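Long-range contact in protein Ves (Pseudomonas fluorescens, PDB 5V00), which is a bicupin, also called HutD, that is involved in histidine utilization, although its precise molecular role is unknown: residues Phe116-Ala127 / Cys185-Gly193. Sequence-based numbering, arbitrary orientation.
With FMT (formic acid), chain I.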
ATOM      1  N   PHE B 116      12.794  11.219   4.128  1.00 22.03           N
ATOM      2  CA  PHE B 116      11.875  10.751   3.047  1.00 20.88           C
ATOM      3  C   PHE B 116      12.704  10.331   1.887  1.00 22.12           C
ATOM      4  O   PHE B 116      13.523  11.119   1.375  1.00 21.52           O
ATOM      5  CB  PHE B 116      10.900  11.887   2.708  1.00 20.63           C
ATOM      6  CG  PHE B 116       9.996  11.582   1.585  1.00 18.90           C
ATOM      7  CD1 PHE B 116       9.054  10.573   1.694  1.00 18.80           C
ATOM      8  CD2 PHE B 116      10.065  12.321   0.438  1.00 19.77           C
ATOM      9  CE1 PHE B 116       8.184  10.349   0.624  1.00 18.65           C
ATOM     10  CE2 PHE B 116       9.213  12.068  -0.662  1.00 21.75           C
ATOM     11  CZ  PHE B 116       8.209  11.102  -0.515  1.00 20.60           C
ATOM     12  N   ASN B 117      12.603   9.044   1.486  1.00 20.07           N
ATOM     13  CA  ASN B 117      13.448   8.440   0.482  1.00 19.72           C
ATOM     14  C   ASN B 117      12.730   8.066  -0.808  1.00 21.70           C
ATOM     15  O   ASN B 117      11.766   7.278  -0.748  1.00 22.15           O
ATOM     16  CB  ASN B 117      14.015   7.121   1.026  1.00 22.44           C
ATOM     17  CG  ASN B 117      15.189   7.311   2.068  1.00 27.57           C
ATOM     18  OD1 ASN B 117      15.583   8.428   2.427  1.00 25.92           O
ATOM     19  ND2 ASN B 117      15.740   6.180   2.545  1.00 28.09           N
ATOM     20  N   LEU B 118      13.201   8.598  -1.929  1.00 19.56           N
ATOM     21  CA  LEU B 118      12.867   8.087  -3.251  1.00 20.82           C
ATOM     22  C   LEU B 118      14.041   7.343  -3.800  1.00 23.79           C
ATOM     23  O   LEU B 118      15.190   7.870  -3.815  1.00 21.16           O
ATOM     24  CB  LEU B 118      12.505   9.217  -4.202  1.00 19.86           C
ATOM     25  CG  LEU B 118      12.383   8.933  -5.637  1.00 20.07           C
ATOM     26  CD1 LEU B 118      11.227   7.970  -5.864  1.00 22.89           C
ATOM     27  CD2 LEU B 118      12.192  10.176  -6.440  1.00 22.42           C
ATOM     28  N   ILE B 119      13.816   6.155  -4.338  1.00 19.60           N
ATOM     29  CA  ILE B 119      14.823   5.514  -5.164  1.00 20.18           C
ATOM     30  C   ILE B 119      14.187   4.978  -6.432  1.00 25.67           C
ATOM     31  O   ILE B 119      13.039   4.437  -6.376  1.00 23.88           O
ATOM     32  CB  ILE B 119      15.526   4.425  -4.375  1.00 22.09           C
ATOM     33  CG1 ILE B 119      16.611   3.731  -5.202  1.00 22.89           C
ATOM     34  CG2 ILE B 119      14.544   3.363  -3.863  1.00 24.97           C
ATOM     35  CD1 ILE B 119      17.493   2.836  -4.357  1.00 24.21           C
ATOM     36  N   TYR B 120      14.852   5.160  -7.558  1.00 22.02           N
ATOM     37  CA  TYR B 120      14.318   4.630  -8.835  1.00 21.82           C
ATOM     38  C   TYR B 120      15.414   4.204  -9.764  1.00 25.02           C
ATOM     39  O   TYR B 120      16.544   4.691  -9.672  1.00 23.01           O
ATOM     40  CB  TYR B 120      13.411   5.653  -9.540  1.00 20.61           C
ATOM     41  CG  TYR B 120      14.125   6.863 -10.074  1.00 19.06           C
ATOM     42  CD1 TYR B 120      14.396   7.983  -9.279  1.00 19.31           C
ATOM     43  CD2 TYR B 120      14.515   6.909 -11.367  1.00 18.70           C
ATOM     44  CE1 TYR B 120      15.174   9.025  -9.754  1.00 21.41           C
ATOM     45  CE2 TYR B 120      15.179   7.996 -11.905  1.00 19.63           C
ATOM     46  CZ  TYR B 120      15.524   9.072 -11.064  1.00 21.33           C
ATOM     47  OH  TYR B 120      16.227  10.135 -11.557  1.00 21.06           O
ATOM     48  N   SER B 121      15.056   3.342 -10.707  1.00 21.99           N
ATOM     49  CA  SER B 121      15.948   2.904 -11.810  1.00 20.70           C
ATOM     50  C   SER B 121      15.830   3.857 -12.970  1.00 22.36           C
ATOM     51  O   SER B 121      14.770   3.925 -13.611  1.00 22.24           O
ATOM     52  CB  SER B 121      15.557   1.481 -12.300  1.00 22.50           C
ATOM     53  OG  SER B 121      16.146   1.267 -13.534  1.00 25.09           O
ATOM     54  N   PRO B 122      16.912   4.587 -13.325  1.00 23.11           N
ATOM     55  CA  PRO B 122      16.832   5.477 -14.438  1.00 23.48           C
ATOM     56  C   PRO B 122      16.652   4.787 -15.794  1.00 24.93           C
ATOM     57  O   PRO B 122      16.160   5.377 -16.741  1.00 24.45           O
ATOM     58  CB  PRO B 122      18.166   6.250 -14.390  1.00 27.16           C
ATOM     59  CG  PRO B 122      18.652   6.089 -13.036  1.00 29.64           C
ATOM     60  CD  PRO B 122      18.167   4.771 -12.530  1.00 24.88           C
ATOM     61  N   GLU B 123      17.051   3.524 -15.858  1.00 26.01           N
ATOM     62  CA  GLU B 123      16.844   2.733 -17.058  0.52 27.44           C
ATOM     63  C   GLU B 123      15.362   2.463 -17.250  1.00 26.41           C
ATOM     64  O   GLU B 123      14.919   2.428 -18.375  1.00 28.11           O
ATOM     65  CB  GLU B 123      17.602   1.406 -16.917  0.52 32.36           C
ATOM     66  CG  GLU B 123      17.515   0.474 -18.097  0.52 38.18           C
ATOM     67  CD  GLU B 123      18.533  -0.662 -18.000  0.52 42.60           C
ATOM     68  OE1 GLU B 123      18.420  -1.574 -18.843  0.52 46.68           O
ATOM     69  OE2 GLU B 123      19.399  -0.655 -17.090  0.52 45.43           O
ATOM     70  N   ARG B 124      14.619   2.315 -16.166  1.00 22.29           N
ATOM     71  CA  ARG B 124      13.233   1.930 -16.267  1.00 25.66           C
ATOM     72  C   ARG B 124      12.193   3.073 -16.098  1.00 27.44           C
ATOM     73  O   ARG B 124      11.065   2.932 -16.583  1.00 24.35           O
ATOM     74  CB  ARG B 124      12.977   0.843 -15.312  1.00 27.87           C
ATOM     75  CG  ARG B 124      13.704  -0.428 -15.698  1.00 33.19           C
ATOM     76  CD  ARG B 124      13.356  -1.567 -14.798  1.00 35.82           C
ATOM     77  NE  ARG B 124      14.082  -1.658 -13.564  1.00 39.67           N
ATOM     78  CZ  ARG B 124      15.384  -1.993 -13.400  1.00 52.32           C
ATOM     79  NH1 ARG B 124      16.202  -2.198 -14.447  1.00 52.98           N
ATOM     80  NH2 ARG B 124      15.896  -2.094 -12.147  1.00 43.66           N
ATOM     81  N   TYR B 125      12.561   4.165 -15.421  1.00 22.42           N
ATOM     82  CA  TYR B 125      11.613   5.241 -15.126  1.00 20.19           C
ATOM     83  C   TYR B 125      12.167   6.615 -15.385  1.00 23.28           C
ATOM     84  O   TYR B 125      13.308   6.935 -15.053  1.00 21.24           O
ATOM     85  CB  TYR B 125      11.196   5.192 -13.659  1.00 22.30           C
ATOM     86  CG  TYR B 125      10.201   4.118 -13.433  1.00 21.86           C
ATOM     87  CD1 TYR B 125      10.582   2.768 -13.241  1.00 22.66           C
ATOM     88  CD2 TYR B 125       8.836   4.429 -13.508  1.00 23.43           C
ATOM     89  CE1 TYR B 125       9.606   1.770 -13.062  1.00 23.91           C
ATOM     90  CE2 TYR B 125       7.864   3.432 -13.376  1.00 24.63           C
ATOM     91  CZ  TYR B 125       8.266   2.100 -13.171  1.00 25.97           C
ATOM     92  OH  TYR B 125       7.358   1.064 -13.016  1.00 27.19           O
ATOM     93  N   HIS B 126      11.315   7.456 -15.928  1.00 19.17           N
ATOM     94  CA  HIS B 126      11.443   8.895 -15.825  1.00 20.17           C
ATOM     95  C   HIS B 126      10.925   9.353 -14.469  1.00 22.77           C
ATOM     96  O   HIS B 126      10.019   8.683 -13.901  1.00 20.48           O
ATOM     97  CB  HIS B 126      10.734   9.610 -16.911  1.00 21.28           C
ATOM     98  CG  HIS B 126      11.522   9.692 -18.184  1.00 24.47           C
ATOM     99  ND1 HIS B 126      12.631  10.529 -18.273  1.00 28.07           N
ATOM    100  CD2 HIS B 126      11.355   9.133 -19.407  1.00 22.63           C
ATOM    101  CE1 HIS B 126      13.167  10.401 -19.479  1.00 26.86           C
ATOM    102  NE2 HIS B 126      12.435   9.555 -20.179  1.00 23.76           N
ATOM    103  N   ALA B 127      11.469  10.438 -13.933  1.00 19.53           N
ATOM    104  CA  ALA B 127      11.179  10.873 -12.571  1.00 20.58           C
ATOM    105  C   ALA B 127      11.222  12.391 -12.483  1.00 21.00           C
ATOM    106  O   ALA B 127      12.007  13.073 -13.174  1.00 19.52           O
ATOM    107  CB  ALA B 127      12.191  10.277 -11.569  1.00 22.07           C
ATOM    108  N   CYS B 185       5.713  17.097  -0.811  1.00 16.95           N
ATOM    109  CA  CYS B 185       6.602  16.728  -1.880  1.00 17.84           C
ATOM    110  C   CYS B 185       5.811  16.111  -3.027  1.00 19.48           C
ATOM    111  O   CYS B 185       4.934  15.238  -2.805  1.00 18.64           O
ATOM    112  CB  CYS B 185       7.694  15.756  -1.405  1.00 18.79           C
ATOM    113  SG  CYS B 185       8.983  15.433  -2.638  1.00 17.68           S
ATOM    114  N   LEU B 186       6.015  16.619  -4.206  1.00 15.89           N
ATOM    115  CA  LEU B 186       5.376  16.163  -5.448  1.00 17.14           C
ATOM    116  C   LEU B 186       6.332  15.270  -6.215  1.00 18.31           C
ATOM    117  O   LEU B 186       7.425  15.712  -6.583  1.00 19.07           O
ATOM    118  CB  LEU B 186       4.981  17.340  -6.365  1.00 16.91           C
ATOM    119  CG  LEU B 186       4.056  18.381  -5.752  1.00 18.65           C
ATOM    120  CD1 LEU B 186       3.835  19.475  -6.756  1.00 22.30           C
ATOM    121  CD2 LEU B 186       2.760  17.817  -5.183  1.00 19.97           C
ATOM    122  N   ILE B 187       5.988  14.006  -6.467  1.00 16.08           N
ATOM    123  CA  ILE B 187       6.806  13.108  -7.256  1.00 17.03           C
ATOM    124  C   ILE B 187       6.020  12.580  -8.447  1.00 19.59           C
ATOM    125  O   ILE B 187       4.832  12.220  -8.301  1.00 18.04           O
ATOM    126  CB  ILE B 187       7.357  11.960  -6.416  1.00 17.37           C
ATOM    127  CG1 ILE B 187       8.274  12.529  -5.309  1.00 20.26           C
ATOM    128  CG2 ILE B 187       8.024  10.888  -7.212  1.00 19.30           C
ATOM    129  CD1 ILE B 187       8.705  11.539  -4.288  1.00 22.95           C
ATOM    130  N   GLU B 188       6.639  12.492  -9.595  1.00 17.21           N
ATOM    131  CA  GLU B 188       6.024  11.989 -10.758  1.00 15.88           C
ATOM    132  C   GLU B 188       6.939  10.920 -11.407  1.00 20.54           C
ATOM    133  O   GLU B 188       8.153  11.120 -11.561  1.00 21.68           O
ATOM    134  CB  GLU B 188       5.754  13.057 -11.772  1.00 18.24           C
ATOM    135  CG  GLU B 188       4.797  14.116 -11.294  1.00 19.03           C
ATOM    136  CD  GLU B 188       4.515  15.232 -12.352  1.00 21.29           C
ATOM    137  OE1 GLU B 188       4.766  15.076 -13.540  1.00 26.61           O
ATOM    138  OE2 GLU B 188       4.042  16.213 -11.943  1.00 34.57           O
ATOM    139  N   LEU B 189       6.351   9.807 -11.755  1.00 17.67           N
ATOM    140  CA  LEU B 189       7.107   8.656 -12.287  1.00 17.13           C
ATOM    141  C   LEU B 189       6.385   8.091 -13.476  1.00 21.37           C
ATOM    142  O   LEU B 189       5.152   7.891 -13.437  1.00 20.82           O
ATOM    143  CB  LEU B 189       7.300   7.623 -11.200  1.00 19.53           C
ATOM    144  CG  LEU B 189       8.161   8.060 -10.009  1.00 21.51           C
ATOM    145  CD1 LEU B 189       7.741   7.358  -8.801  1.00 23.63           C
ATOM    146  CD2 LEU B 189       9.608   7.647 -10.349  1.00 24.97           C
ATOM    147  N   THR B 190       7.144   7.773 -14.504  1.00 20.09           N
ATOM    148  CA  THR B 190       6.623   7.176 -15.763  1.00 20.03           C
ATOM    149  C   THR B 190       7.592   6.113 -16.301  1.00 22.72           C
ATOM    150  O   THR B 190       8.777   6.374 -16.446  1.00 20.12           O
ATOM    151  CB  THR B 190       6.418   8.270 -16.809  1.00 23.83           C
ATOM    152  OG1 THR B 190       5.450   9.203 -16.318  1.00 23.26           O
ATOM    153  CG2 THR B 190       5.962   7.711 -18.098  1.00 26.49           C
ATOM    154  N   GLN B 191       7.054   4.938 -16.629  1.00 22.68           N
ATOM    155  CA  GLN B 191       7.834   3.863 -17.205  1.00 26.91           C
ATOM    156  C   GLN B 191       8.394   4.309 -18.523  1.00 30.95           C
ATOM    157  O   GLN B 191       7.773   5.065 -19.295  1.00 32.23           O
ATOM    158  CB  GLN B 191       6.943   2.664 -17.485  1.00 30.19           C
ATOM    159  CG  GLN B 191       6.784   1.779 -16.339  1.00 39.96           C
ATOM    160  CD  GLN B 191       6.219   0.419 -16.777  1.00 49.27           C
ATOM    161  OE1 GLN B 191       6.925  -0.586 -16.806  1.00 50.66           O
ATOM    162  NE2 GLN B 191       4.980   0.433 -17.196  1.00 55.67           N
ATOM    163  N   ARG B 192       9.630   3.939 -18.799  1.00 26.77           N
ATOM    164  CA  ARG B 192      10.222   4.296 -20.062  1.00 33.88           C
ATOM    165  C   ARG B 192       9.943   3.111 -20.992  1.00 43.10           C
ATOM    166  O   ARG B 192       9.814   1.956 -20.530  1.00 45.73           O
ATOM    167  CB  ARG B 192      11.723   4.486 -19.966  1.00 35.73           C
ATOM    168  CG  ARG B 192      12.122   5.500 -19.003  1.00 32.55           C
ATOM    169  CD  ARG B 192      13.598   5.756 -18.893  1.00 31.67           C
ATOM    170  NE  ARG B 192      14.210   6.046 -20.204  1.00 34.26           N
ATOM    171  CZ  ARG B 192      15.008   7.081 -20.475  1.00 42.29           C
ATOM    172  NH1 ARG B 192      15.345   8.014 -19.561  1.00 41.87           N
ATOM    173  NH2 ARG B 192      15.523   7.174 -21.696  1.00 45.61           N
ATOM    174  N   GLY B 193       9.858   3.438 -22.279  1.00 53.72           N
ATOM    175  CA  GLY B 193       9.111   2.649 -23.273  1.00 64.30           C
ATOM    176  C   GLY B 193       9.477   1.182 -23.310  1.00 75.61           C
ATOM    177  O   GLY B 193      10.642   0.791 -23.088  1.00 74.88           O
ATOM    178  OXT GLY B 193       8.586   0.362 -23.560  1.00 93.75           O
TER
HETATM  179  C   FMT I 201      19.523   5.131   4.062  1.00 32.62           C
HETATM  180  O1  FMT I 201      18.634   5.951   3.710  1.00 26.89           O
HETATM  181  O2  FMT I 201      20.022   4.250   3.161  1.00 28.97           O
HETATM  182  O   HOH W   1      15.268   7.983 -16.480  1.00 27.93           O
HETATM  183  O   HOH W   2      10.253   0.519 -17.699  1.00 48.08           O
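Tyr125-Ala127 pairs antiparallel with Leu189-Gln191. His126 and Thr190 form the hydrogen-bonded pair: His126 N donates to Thr190 O at 2.8 Å, and Thr190 N donates back to His126 O at 3.1 Å. Just past the strand ends, Arg192 N extends the pairing to Arg124 O, 2.8 Å away and 41° above the carbonyl plane.

The guanidinium of Arg192 stacks on the His126 imidazole, planes 18° apart and centres separated by 4.2 Å; a bend at chi3 folds the arginine over the ring. A water bridges Arg192 NH1 to Pro122 O and Tyr125 O, tying the stack to the turn. Tyr125 and Gln191 run side by side, with Gln191 CA over one face of the phenol ring and Gln191 CG 3.4 Å from Tyr125 OH; Trp47 meets Tyr125 edge-to-face.

Strands 113-120 and 125-132, joined by the turn at Ser121-Arg124, belong to different sheets of the two-cupin fold, and strand 184-191 pairs with the second while facing the first. The axes of 116-120 and 185-191 run nearly parallel, and apolar side chains fill the interval. Phe116, its ring swung anti to the backbone N (chi1 176°), meets Ile187 CD1 through CE2 at 3.7 Å and Cys185 SG obliquely, and also stacks on Phe148. Farther along, Leu118 CD2 approaches Ile187 CG2, while Leu189 CD2 touches Ala127 CB at 3.9 Å and lies more loosely against Tyr120 CB.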